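Local coordinates for GH62 hydrolase (Scytalidium thermophilum, PDB 4PVA), which is a family 62 glycoside hydrolase, an arabinofuranosidase that probably removes alpha-L-arabinofuranosyl side groups from arabinoxylan, at residues V33-K36 against N41-G44; S126-I131 against S135-P140; E141-N146 against A198-G203; N274-E279 against I315-Q320; R300-T303 against L307-D310. One frame throughout, in Å; residues are numbered along the deposited sequence. Where two conformers were deposited one is given.

Contact 1. Residues V33-K36 against N41-G44; sequences VFPK and NIAG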
# COMPACT_ATOMS: atom_id res chain seq x y z
N VAL A 33 13.92 -9.21 -2.27
CA VAL A 33 13.15 -10.33 -1.72
C VAL A 33 12.52 -11.14 -2.83
O VAL A 33 11.76 -10.60 -3.65
CB VAL A 33 12.08 -9.89 -0.72
CG1 VAL A 33 11.40 -11.12 -0.11
CG2 VAL A 33 12.67 -9.05 0.38
N PHE A 34 12.88 -12.43 -2.85
CA PHE A 34 12.44 -13.42 -3.82
C PHE A 34 11.51 -14.42 -3.13
O PHE A 34 11.57 -14.61 -1.93
CB PHE A 34 13.65 -14.21 -4.38
CG PHE A 34 14.54 -13.44 -5.29
CD1 PHE A 34 15.36 -12.41 -4.80
CD2 PHE A 34 14.58 -13.72 -6.64
CE1 PHE A 34 16.19 -11.71 -5.65
CE2 PHE A 34 15.40 -13.02 -7.49
CZ PHE A 34 16.18 -12.00 -7.00
N PRO A 35 10.68 -15.11 -3.91
CA PRO A 35 10.00 -16.27 -3.36
C PRO A 35 10.99 -17.31 -2.86
O PRO A 35 12.10 -17.43 -3.39
CB PRO A 35 9.26 -16.84 -4.56
CG PRO A 35 9.23 -15.81 -5.57
CD PRO A 35 10.40 -14.93 -5.33
N LYS A 36 10.58 -18.10 -1.88
CA LYS A 36 11.41 -19.16 -1.38
C LYS A 36 11.36 -20.32 -2.37
O LYS A 36 10.40 -20.50 -3.11
CB LYS A 36 10.94 -19.63 -0.01
CG LYS A 36 10.89 -18.57 1.06
CD LYS A 36 12.24 -17.89 1.25
CE LYS A 36 12.17 -16.86 2.36
NZ LYS A 36 13.43 -16.07 2.51
N ASN A 41 5.74 -23.12 -4.04
CA ASN A 41 5.97 -22.74 -5.44
C ASN A 41 5.40 -21.36 -5.77
O ASN A 41 4.73 -21.16 -6.78
CB ASN A 41 5.34 -23.77 -6.37
CG ASN A 41 5.96 -25.13 -6.24
OD1 ASN A 41 7.16 -25.25 -5.98
ND2 ASN A 41 5.16 -26.16 -6.44
N ILE A 42 5.69 -20.41 -4.90
CA ILE A 42 5.25 -19.03 -5.12
C ILE A 42 5.98 -18.42 -6.33
O ILE A 42 7.22 -18.53 -6.44
CB ILE A 42 5.46 -18.22 -3.83
CG1 ILE A 42 4.68 -18.82 -2.66
CG2 ILE A 42 5.13 -16.76 -4.05
CD1 ILE A 42 3.22 -19.09 -2.93
N ALA A 43 5.24 -17.74 -7.20
CA ALA A 43 5.83 -17.11 -8.38
C ALA A 43 6.35 -15.70 -8.07
O ALA A 43 7.42 -15.29 -8.53
CB ALA A 43 4.85 -17.09 -9.54
N GLY A 44 5.53 -14.89 -7.37
CA GLY A 44 5.84 -13.50 -7.08
C GLY A 44 5.68 -13.17 -5.62
O GLY A 44 4.77 -13.68 -4.96
O HOH W 1 7.63 -20.50 -2.68
O HOH W 2 9.18 -20.44 -5.96
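P35 makes the direct contact of V33-K36 with N41-G44, and its ring is met by both carbon and oxygen. The apolar part is small: P35 CB lies 4.1 Å from I42 CB. CG1 of I42 stands opposite the carbonyl carbon (chi1 -59°), which leaves CG2 beside the same proline carbon; the side chain of I42 also packs on T63 and K65 of strand 56-65. The second kind of touch is carbon against carbonyl. P35 CB approaches I42 O to 3.2 Å, and P35 CG rests 3.5 Å from A43 O, an oxygen that also accepts from R336 NH1. The third is water-mediated. One water gives a hydrogen to K36 O and accepts from I42 N at 2.9 Å; another donates to both K36 O and I42 O, the latter at 2.8 Å. Both segments lie on the connection from strand 26-28, which runs into strand 44-53 at G44. V33, paired with L337, and A43 and G44, set together opposite A64 by a classic bulge, tie the two ends to different sheets. The chemistry implies a light closure of the loop: a proline wedge against carbonyls, with solvent supplying the hydrogen bonds that link the two backbones.

Contact 2. Residues S126-I131 against S135-P140; sequences STNPDI and SKWTAP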
# COMPACT_ATOMS: atom_id res chain seq x y z
N SER A 126 -7.37 -7.73 10.11
CA SER A 126 -7.02 -8.61 11.21
C SER A 126 -6.30 -7.74 12.24
O SER A 126 -5.79 -6.64 11.90
CB SER A 126 -6.12 -9.76 10.72
OG SER A 126 -6.79 -10.62 9.84
N THR A 127 -6.21 -8.22 13.49
CA THR A 127 -5.53 -7.53 14.54
C THR A 127 -4.53 -8.42 15.29
O THR A 127 -4.57 -9.65 15.17
CB THR A 127 -6.48 -6.92 15.58
OG1 THR A 127 -7.23 -7.97 16.21
CG2 THR A 127 -7.45 -5.95 14.95
N ASN A 128 -3.61 -7.78 15.99
CA ASN A 128 -2.57 -8.47 16.75
C ASN A 128 -1.98 -7.46 17.70
O ASN A 128 -1.53 -6.41 17.27
CB ASN A 128 -1.49 -8.97 15.79
CG ASN A 128 -0.53 -9.95 16.43
OD1 ASN A 128 -0.34 -9.96 17.65
ND2 ASN A 128 0.07 -10.78 15.61
N PRO A 129 -1.89 -7.79 19.00
CA PRO A 129 -1.24 -6.86 19.91
C PRO A 129 0.27 -6.75 19.77
O PRO A 129 0.84 -5.78 20.25
CB PRO A 129 -1.55 -7.47 21.29
CG PRO A 129 -1.69 -8.92 21.01
CD PRO A 129 -2.47 -8.94 19.73
N ASP A 130 0.91 -7.70 19.10
CA ASP A 130 2.36 -7.78 19.03
C ASP A 130 2.82 -8.14 17.63
O ASP A 130 2.72 -9.30 17.20
CB ASP A 130 2.89 -8.81 20.05
CG ASP A 130 4.40 -8.78 20.18
OD1 ASP A 130 5.12 -8.09 19.40
OD2 ASP A 130 4.88 -9.44 21.11
N ILE A 131 3.40 -7.16 16.95
CA ILE A 131 3.83 -7.35 15.57
C ILE A 131 4.89 -8.43 15.44
O ILE A 131 5.03 -9.03 14.40
CB ILE A 131 4.32 -6.02 14.97
CG1 ILE A 131 4.36 -6.08 13.44
CG2 ILE A 131 5.66 -5.60 15.55
CD1 ILE A 131 4.62 -4.71 12.81
N SER A 135 1.93 -15.54 14.48
CA SER A 135 0.99 -16.64 14.60
C SER A 135 -0.33 -16.18 15.20
O SER A 135 -1.29 -16.95 15.18
CB SER A 135 1.61 -17.78 15.46
OG SER A 135 1.68 -17.35 16.81
N LYS A 136 -0.40 -14.96 15.74
CA LYS A 136 -1.59 -14.47 16.44
C LYS A 136 -2.55 -13.60 15.62
O LYS A 136 -3.56 -13.18 16.15
CB LYS A 136 -1.20 -13.72 17.72
CG LYS A 136 -0.35 -14.56 18.68
CD LYS A 136 -0.98 -15.93 18.97
CE LYS A 136 -0.08 -16.82 19.83
NZ LYS A 136 -0.15 -18.25 19.38
N TRP A 137 -2.23 -13.34 14.35
CA TRP A 137 -3.12 -12.52 13.54
C TRP A 137 -4.50 -13.17 13.41
O TRP A 137 -4.63 -14.35 13.05
CB TRP A 137 -2.49 -12.27 12.17
CG TRP A 137 -1.40 -11.25 12.20
CD1 TRP A 137 -0.05 -11.49 12.18
CD2 TRP A 137 -1.55 -9.83 12.29
NE1 TRP A 137 0.63 -10.30 12.26
CE2 TRP A 137 -0.27 -9.28 12.33
CE3 TRP A 137 -2.66 -8.98 12.37
CZ2 TRP A 137 -0.06 -7.91 12.43
CZ3 TRP A 137 -2.44 -7.61 12.47
CH2 TRP A 137 -1.15 -7.10 12.47
N THR A 138 -5.53 -12.38 13.68
CA THR A 138 -6.91 -12.91 13.71
C THR A 138 -7.46 -13.31 12.33
O THR A 138 -6.99 -12.81 11.32
CB THR A 138 -7.87 -11.89 14.32
OG1 THR A 138 -7.77 -10.65 13.62
CG2 THR A 138 -7.51 -11.61 15.76
N ALA A 139 -8.48 -14.17 12.31
CA ALA A 139 -9.25 -14.44 11.12
C ALA A 139 -9.88 -13.12 10.62
O ALA A 139 -10.23 -12.27 11.43
CB ALA A 139 -10.33 -15.46 11.45
N PRO A 140 -10.06 -12.98 9.30
CA PRO A 140 -10.56 -11.68 8.83
C PRO A 140 -11.94 -11.28 9.32
O PRO A 140 -12.84 -12.12 9.45
CB PRO A 140 -10.62 -11.83 7.31
CG PRO A 140 -10.18 -13.20 6.98
CD PRO A 140 -9.77 -13.91 8.21
O HOH W 3 -4.42 -11.43 18.05
O HOH W 4 3.47 -10.15 12.51
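N128 rises at about a right angle over the indole of W137, its CB 3.4 Å from the centroid of the six-membered ring and only 6° off the normal, a CH-pi contact. Its amide plane stands 81° from the ring, almost upright on the face. With CG anti to the backbone N (chi1 -168°), ND2 comes over the five-membered part, 3.4 Å from W137 NE1; both are donors, and neither bonds the other. ND2 donates instead to D133 O, while N128 OD1 accepts from D130 N at 3.0 Å from above its carbonyl plane, closing an Asx turn. NE1 of W137 gives its hydrogen to an in-plane water 2.9 Å away, which in turn donates to I131 O. At the far edge of the indole, CZ3 of W137 lies 3.5 Å from S126 O. Strand 123-128 is an inner strand of a four-stranded antiparallel sheet, one blade of the five-bladed beta-propeller of this family, and S135-P140 leads back toward its outer strand, 141-142. Were W137 replaced by an alanine, N128 CB would probably lose the aromatic face it packs on and a gap would open against W114 and L116. The threonines beyond cross obliquely: T138 OG1 accepts from T127 N at 2.9 Å, and T138 N returns a longer bond of 3.3 Å to T127 O, in the carbonyl plane. Beside them S126 OG, also bonded to Y118 OH, donates to T138 O at 2.7 Å.

Contact 3. Residues E141-N146 against A198-G203; sequences EVFYPN and AQFPRG
The backbones around F143 and P201 stay apart, the nearest CA atoms being those of F143 and R202 at 6.7 Å, with side chains and bridging waters making the link. The contact joins two neighbouring blades of the five-bladed beta-propeller: E141-N146 begins on the edge strand 141-142 of one sheet, and A198-G203 lies in the loop between strands 189-196 and 208-212 of the next. That loop folds through a type VIa turn, with a cis peptide bond between F200 and P201 and R202 N bonded to Q199 O at 2.9 Å. The cis link lets the proline sit on the preceding ring, P201 CB lying over the centre of one F200 face. The F143 ring reaches into this pair through CE1, 3.8 Å from F200 CE1, and the same F143 CE1 is 3.8 Å from P201 CB. The two phenyl planes are inclined at 48° and meet obliquely. With CG of F143 set beside its own backbone N (chi1 -72°), its CD1 edge is presented near the ring plane to P201 O, at 3.5 Å. Beyond the segments F200 stacks on F108 and F143 packs on V117 and L181, burying both rings between blades. P201 O also takes hydrogens from two waters. One, at 3.3 Å from P201 O, bonds to V142 O as well; the other lies 2.7 Å from P201 O and donates its second hydrogen to F143 O.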
# COMPACT_ATOMS: atom_id res chain seq x y z
N GLU A 141 -12.11 -9.99 9.56
CA GLU A 141 -13.42 -9.36 9.71
C GLU A 141 -13.51 -8.21 8.73
O GLU A 141 -12.50 -7.62 8.38
CB GLU A 141 -13.61 -8.85 11.13
CG GLU A 141 -14.01 -9.95 12.09
CD GLU A 141 -15.45 -10.38 11.85
OE1 GLU A 141 -16.34 -9.64 12.27
OE2 GLU A 141 -15.68 -11.41 11.19
N VAL A 142 -14.70 -7.90 8.26
CA VAL A 142 -14.87 -6.97 7.14
C VAL A 142 -15.36 -5.61 7.59
O VAL A 142 -16.06 -5.46 8.60
CB VAL A 142 -15.75 -7.55 6.03
CG1 VAL A 142 -15.10 -8.81 5.49
CG2 VAL A 142 -17.18 -7.78 6.49
N PHE A 143 -14.96 -4.57 6.85
CA PHE A 143 -15.41 -3.21 7.11
C PHE A 143 -16.84 -2.96 6.66
O PHE A 143 -17.45 -2.00 7.14
CB PHE A 143 -14.47 -2.17 6.46
CG PHE A 143 -13.14 -2.03 7.13
CD1 PHE A 143 -13.01 -1.31 8.29
CD2 PHE A 143 -11.98 -2.58 6.57
CE1 PHE A 143 -11.80 -1.14 8.89
CE2 PHE A 143 -10.77 -2.43 7.18
CZ PHE A 143 -10.67 -1.70 8.34
N TYR A 144 -17.32 -3.71 5.68
CA TYR A 144 -18.66 -3.54 5.11
C TYR A 144 -19.43 -4.82 5.36
O TYR A 144 -19.38 -5.74 4.56
CB TYR A 144 -18.61 -3.21 3.63
CG TYR A 144 -17.80 -1.95 3.31
CD1 TYR A 144 -18.39 -0.69 3.34
CD2 TYR A 144 -16.46 -2.03 2.95
CE1 TYR A 144 -17.68 0.45 3.00
CE2 TYR A 144 -15.72 -0.90 2.62
CZ TYR A 144 -16.36 0.33 2.64
OH TYR A 144 -15.64 1.45 2.23
N PRO A 145 -20.12 -4.91 6.52
CA PRO A 145 -20.75 -6.18 6.93
C PRO A 145 -21.75 -6.77 5.93
O PRO A 145 -21.93 -8.00 5.91
CB PRO A 145 -21.44 -5.81 8.24
CG PRO A 145 -20.72 -4.64 8.75
CD PRO A 145 -20.30 -3.87 7.54
N ASN A 146 -22.39 -5.95 5.12
CA ASN A 146 -23.39 -6.48 4.17
C ASN A 146 -22.80 -6.82 2.82
O ASN A 146 -23.54 -7.32 1.97
CB ASN A 146 -24.55 -5.51 4.01
CG ASN A 146 -25.28 -5.33 5.31
OD1 ASN A 146 -25.59 -6.32 5.97
ND2 ASN A 146 -25.46 -4.10 5.72
N ALA A 198 -13.59 6.96 17.39
CA ALA A 198 -14.30 6.26 18.49
C ALA A 198 -14.96 4.98 18.01
O ALA A 198 -14.98 3.97 18.74
CB ALA A 198 -15.30 7.18 19.12
N GLN A 199 -15.55 4.97 16.81
CA GLN A 199 -16.20 3.78 16.27
C GLN A 199 -15.30 2.74 15.61
O GLN A 199 -15.65 1.56 15.59
CB GLN A 199 -17.26 4.19 15.27
CG GLN A 199 -18.42 4.93 15.89
CD GLN A 199 -19.63 5.03 15.00
OE1 GLN A 199 -19.85 4.23 14.13
NE2 GLN A 199 -20.48 6.01 15.28
N PHE A 200 -14.18 3.20 15.03
CA PHE A 200 -13.29 2.36 14.22
C PHE A 200 -13.02 1.03 14.92
O PHE A 200 -12.66 1.07 16.08
CB PHE A 200 -11.99 3.10 13.97
CG PHE A 200 -11.04 2.35 13.09
CD1 PHE A 200 -11.13 2.53 11.68
CD2 PHE A 200 -10.15 1.42 13.60
CE1 PHE A 200 -10.30 1.79 10.85
CE2 PHE A 200 -9.32 0.71 12.76
CZ PHE A 200 -9.41 0.90 11.39
N PRO A 201 -13.10 -0.10 14.23
CA PRO A 201 -13.29 -0.29 12.78
C PRO A 201 -14.72 -0.33 12.31
O PRO A 201 -14.95 -0.58 11.13
CB PRO A 201 -12.63 -1.64 12.53
CG PRO A 201 -12.84 -2.37 13.84
CD PRO A 201 -12.70 -1.35 14.90
N ARG A 202 -15.70 -0.12 13.21
CA ARG A 202 -17.10 -0.16 12.84
C ARG A 202 -17.59 1.14 12.23
O ARG A 202 -16.99 2.17 12.47
CB ARG A 202 -18.00 -0.50 14.07
CG ARG A 202 -17.63 -1.79 14.74
CD ARG A 202 -18.54 -2.00 15.96
NE ARG A 202 -18.14 -3.10 16.79
CZ ARG A 202 -18.36 -4.37 16.48
NH1 ARG A 202 -19.03 -4.69 15.38
NH2 ARG A 202 -17.95 -5.32 17.32
N GLY A 203 -18.69 1.08 11.49
CA GLY A 203 -19.43 2.23 11.06
C GLY A 203 -18.98 2.87 9.77
O GLY A 203 -19.41 3.97 9.48
O HOH W 5 -16.17 -3.63 10.95
O HOH W 6 -17.00 -0.44 9.32

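Contact 4. Residues N274-E279 against I315-Q320; sequences NPWAGE and IQFLYQ. With PO4 (phosphate ion), chain F.
W276 O is gripped by two side-chain donors, W26 NE1 and N281 ND2, which hold the backbone from which the indole reaches F317 and I315. A classic bulge sets W276 and A277 together opposite F253. A chi1 of -171° carries the indole of W276 away from its own backbone N, its six-membered edge pointing at F317 on strand 316-321. CZ3 of W276 stands 3.7 Å above the centre of the F317 ring, an edge-to-face pair with planes 69° apart and centroids 5.1 Å apart. At the neighbouring corner W276 CZ2 meets I315 CD1 at 3.9 Å, near the indole plane. L241 packs against both aromatic rings. A serine in place of F317 would probably leave the W276 edge without its aromatic face and open a gap beside L241 and I340. Farther along the strand, Q320 NE2 donates to phosphate O4 at 3.1 Å, and S294 OG is bonded to the same nitrogen. K46, R251, H295 and Y330 complete the phosphate site; the ion probably comes from the crystallisation liquor but may mark a pocket. The chemistry implies a division along one strand: buried, purely apolar packing between blades at I315 and F317, and a polar anion site at Q320.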
# COMPACT_ATOMS: atom_id res chain seq x y z
N ASN A 274 7.17 12.77 -15.50
CA ASN A 274 7.53 13.36 -14.19
C ASN A 274 6.58 12.83 -13.14
O ASN A 274 5.60 13.47 -12.72
CB ASN A 274 7.60 14.88 -14.15
CG ASN A 274 8.22 15.38 -12.85
OD1 ASN A 274 9.30 14.91 -12.47
ND2 ASN A 274 7.55 16.31 -12.19
N PRO A 275 6.86 11.60 -12.74
CA PRO A 275 6.01 10.89 -11.80
C PRO A 275 6.47 11.15 -10.39
O PRO A 275 7.55 11.71 -10.16
CB PRO A 275 6.31 9.43 -12.17
CG PRO A 275 7.79 9.43 -12.47
CD PRO A 275 7.98 10.74 -13.22
N TRP A 276 5.70 10.70 -9.42
CA TRP A 276 6.20 10.63 -8.04
C TRP A 276 7.35 9.62 -8.00
O TRP A 276 8.44 9.97 -7.49
CB TRP A 276 5.10 10.30 -7.06
CG TRP A 276 5.52 10.44 -5.64
CD1 TRP A 276 5.61 11.59 -4.93
CD2 TRP A 276 5.96 9.38 -4.76
NE1 TRP A 276 6.03 11.32 -3.64
CE2 TRP A 276 6.25 9.97 -3.51
CE3 TRP A 276 6.11 7.99 -4.89
CZ2 TRP A 276 6.70 9.22 -2.42
CZ3 TRP A 276 6.54 7.28 -3.80
CH2 TRP A 276 6.85 7.90 -2.62
N ALA A 277 7.13 8.43 -8.55
CA ALA A 277 8.20 7.44 -8.71
C ALA A 277 7.88 6.63 -9.92
O ALA A 277 6.74 6.15 -10.09
CB ALA A 277 8.30 6.53 -7.48
N GLY A 278 8.85 6.45 -10.79
CA GLY A 278 8.68 5.67 -11.99
C GLY A 278 10.02 5.50 -12.69
O GLY A 278 11.03 6.06 -12.27
N GLU A 279 10.02 4.80 -13.82
CA GLU A 279 11.25 4.64 -14.61
C GLU A 279 11.92 5.99 -14.86
O GLU A 279 13.14 6.06 -14.91
CB GLU A 279 10.94 3.96 -15.95
CG GLU A 279 12.21 3.63 -16.73
CD GLU A 279 11.97 2.93 -18.04
OE1 GLU A 279 10.83 2.88 -18.54
OE2 GLU A 279 13.02 2.46 -18.59
N ILE A 315 12.62 9.37 2.27
CA ILE A 315 11.65 8.30 2.13
C ILE A 315 12.34 7.04 1.62
O ILE A 315 13.18 7.10 0.68
CB ILE A 315 10.54 8.70 1.14
CG1 ILE A 315 9.70 9.81 1.72
CG2 ILE A 315 9.69 7.49 0.77
CD1 ILE A 315 8.66 10.37 0.76
N GLN A 316 11.96 5.93 2.20
CA GLN A 316 12.26 4.61 1.67
C GLN A 316 10.96 3.95 1.28
O GLN A 316 10.08 3.82 2.12
CB GLN A 316 13.03 3.79 2.67
CG GLN A 316 14.44 4.34 2.69
CD GLN A 316 15.38 3.59 3.57
OE1 GLN A 316 15.02 3.13 4.69
NE2 GLN A 316 16.67 3.45 3.07
N PHE A 317 10.84 3.59 0.04
CA PHE A 317 9.59 3.08 -0.55
C PHE A 317 9.92 1.67 -1.04
O PHE A 317 10.72 1.46 -1.97
CB PHE A 317 9.13 4.04 -1.66
CG PHE A 317 7.81 3.72 -2.31
CD1 PHE A 317 6.62 4.16 -1.73
CD2 PHE A 317 7.73 3.18 -3.59
CE1 PHE A 317 5.41 4.02 -2.37
CE2 PHE A 317 6.50 3.05 -4.25
CZ PHE A 317 5.34 3.45 -3.61
N LEU A 318 9.31 0.68 -0.40
CA LEU A 318 9.46 -0.71 -0.78
C LEU A 318 8.40 -0.98 -1.85
O LEU A 318 7.24 -0.59 -1.68
CB LEU A 318 9.25 -1.53 0.49
CG LEU A 318 9.76 -2.95 0.55
CD1 LEU A 318 11.26 -3.02 0.39
CD2 LEU A 318 9.37 -3.56 1.88
N TYR A 319 8.77 -1.61 -2.94
CA TYR A 319 7.89 -1.78 -4.08
C TYR A 319 8.06 -3.13 -4.74
O TYR A 319 9.01 -3.87 -4.44
CB TYR A 319 8.11 -0.63 -5.10
CG TYR A 319 9.45 -0.74 -5.86
CD1 TYR A 319 10.63 -0.26 -5.33
CD2 TYR A 319 9.47 -1.32 -7.10
CE1 TYR A 319 11.81 -0.40 -6.03
CE2 TYR A 319 10.64 -1.46 -7.82
CZ TYR A 319 11.82 -0.99 -7.27
OH TYR A 319 12.96 -1.08 -8.07
N GLN A 320 7.12 -3.51 -5.62
CA GLN A 320 7.25 -4.70 -6.42
C GLN A 320 7.71 -4.32 -7.83
O GLN A 320 7.22 -3.39 -8.44
CB GLN A 320 5.97 -5.52 -6.45
CG GLN A 320 4.80 -4.87 -7.20
CD GLN A 320 3.46 -5.55 -7.03
OE1 GLN A 320 3.23 -6.24 -6.05
NE2 GLN A 320 2.57 -5.35 -7.98
P PO4 F . -1.02 -5.72 -8.67
O1 PO4 F . -0.30 -4.59 -9.46
O2 PO4 F . -2.53 -5.39 -8.64
O3 PO4 F . -0.85 -6.98 -9.48
O4 PO4 F . -0.45 -5.80 -7.34

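Contact 5. Residues R300-T303 against L307-D310; sequences RTLT and LTLD
L302 and T308 face each other across a tight return of the chain with CA atoms 6.0 Å apart, and waters stand where direct bonds of an antiparallel pair would be. One accepts from L302 N at 3.0 Å and donates to T308 O; the other donates to L302 O and accepts from T308 N at 2.9 Å. The backbones are thus joined through solvent at both polar atoms of each residue. Among the side chains, L307 CD1 lies 3.3 Å above the guanidinium plane of R300, toward its rim, and closest to R300 NE at 3.4 Å. The arginine bends at chi3 (-78°), which swings the planar group over the leucine methyl, while its straighter part puts R300 CG 3.8 Å from L309 CD2. Its polar end is taken up elsewhere, NH2 forming a salt bridge with E297 and a hydrogen bond to V105 O. On the other side of the return L302 CB lies against T308 O, and L302 CD1 meets T308 CG2 at 3.9 Å. OG1 of T308 binds T306 OG1, so the methyl is the part given to L302. In the propeller, strand 308-309 runs parallel to strand 222-229 at the edge of its sheet, bonded to R228, whereas R300 pairs with A50 and L52 of strand 44-53 and T303 with Y107 of strand 101-108.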
# COMPACT_ATOMS: atom_id res chain seq x y z
N ARG A 300 7.48 3.05 7.30
CA ARG A 300 7.13 4.04 8.31
C ARG A 300 7.82 3.77 9.66
O ARG A 300 7.84 2.65 10.16
CB ARG A 300 5.61 4.07 8.47
CG ARG A 300 4.94 4.82 7.35
CD ARG A 300 3.43 4.62 7.37
NE ARG A 300 3.04 3.32 6.81
CZ ARG A 300 2.53 2.28 7.49
NH1 ARG A 300 2.19 2.38 8.78
NH2 ARG A 300 2.27 1.17 6.83
N THR A 301 8.34 4.84 10.28
CA THR A 301 8.79 4.83 11.68
C THR A 301 7.76 5.41 12.62
O THR A 301 7.82 5.11 13.83
CB THR A 301 10.10 5.64 11.84
OG1 THR A 301 9.90 6.94 11.30
CG2 THR A 301 11.21 4.94 11.11
N LEU A 302 6.86 6.23 12.13
CA LEU A 302 5.74 6.76 12.90
C LEU A 302 4.61 5.82 12.54
O LEU A 302 3.96 5.97 11.50
CB LEU A 302 5.47 8.22 12.52
CG LEU A 302 6.69 9.14 12.70
CD1 LEU A 302 6.36 10.51 12.16
CD2 LEU A 302 7.09 9.25 14.17
N THR A 303 4.38 4.83 13.37
CA THR A 303 3.63 3.65 12.96
C THR A 303 2.13 3.67 13.22
O THR A 303 1.46 2.71 12.86
CB THR A 303 4.18 2.39 13.63
OG1 THR A 303 4.07 2.55 15.05
CG2 THR A 303 5.62 2.18 13.26
N LEU A 307 -0.73 7.56 9.73
CA LEU A 307 0.04 7.32 8.49
C LEU A 307 0.90 8.55 8.19
O LEU A 307 0.98 9.05 7.06
CB LEU A 307 -0.88 6.94 7.33
CG LEU A 307 -1.28 5.47 7.24
CD1 LEU A 307 -0.11 4.57 6.98
CD2 LEU A 307 -2.05 4.98 8.48
N THR A 308 1.61 9.00 9.21
CA THR A 308 2.46 10.18 9.14
C THR A 308 3.89 9.86 8.69
O THR A 308 4.49 8.92 9.17
CB THR A 308 2.48 10.92 10.49
OG1 THR A 308 1.14 11.25 10.86
CG2 THR A 308 3.29 12.20 10.40
N LEU A 309 4.38 10.67 7.75
CA LEU A 309 5.76 10.63 7.28
C LEU A 309 6.53 11.86 7.76
O LEU A 309 6.03 12.97 7.69
CB LEU A 309 5.81 10.60 5.74
CG LEU A 309 4.99 9.51 5.06
CD1 LEU A 309 5.24 9.55 3.58
CD2 LEU A 309 5.29 8.14 5.61
N ASP A 310 7.76 11.63 8.21
CA ASP A 310 8.67 12.70 8.61
C ASP A 310 9.59 13.02 7.45
O ASP A 310 10.53 12.28 7.19
CB ASP A 310 9.48 12.26 9.83
CG ASP A 310 10.43 13.31 10.31
OD1 ASP A 310 10.66 14.33 9.64
OD2 ASP A 310 10.92 13.10 11.44
O HOH W 7 6.76 7.31 9.36
O HOH W 8 1.93 7.95 11.92

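In the fold
Contacts 3 and 4 are buried and bring aromatic rings together between blades, about 31 Å apart by centres and on opposite sides of the chain's centre. Contacts 1, 2 and 5 close short local loops and are partly buried. Waters bridge backbone atoms in contacts 1, 3 and 5; direct hydrogen bonds between the segments occur only in contact 2. Contacts 2 and 3 adjoin in sequence and share one sheet through neighbouring strands 123-128 and 141-142. Contact 5 falls within the stretch of chain that contact 4 spans, their nearest atoms about 5 Å apart. Strand 44-53 runs on from contact 1 and gives R300 of contact 5 its backbone partners. Charge enters contact 5 through R300 and contact 4 through the phosphate.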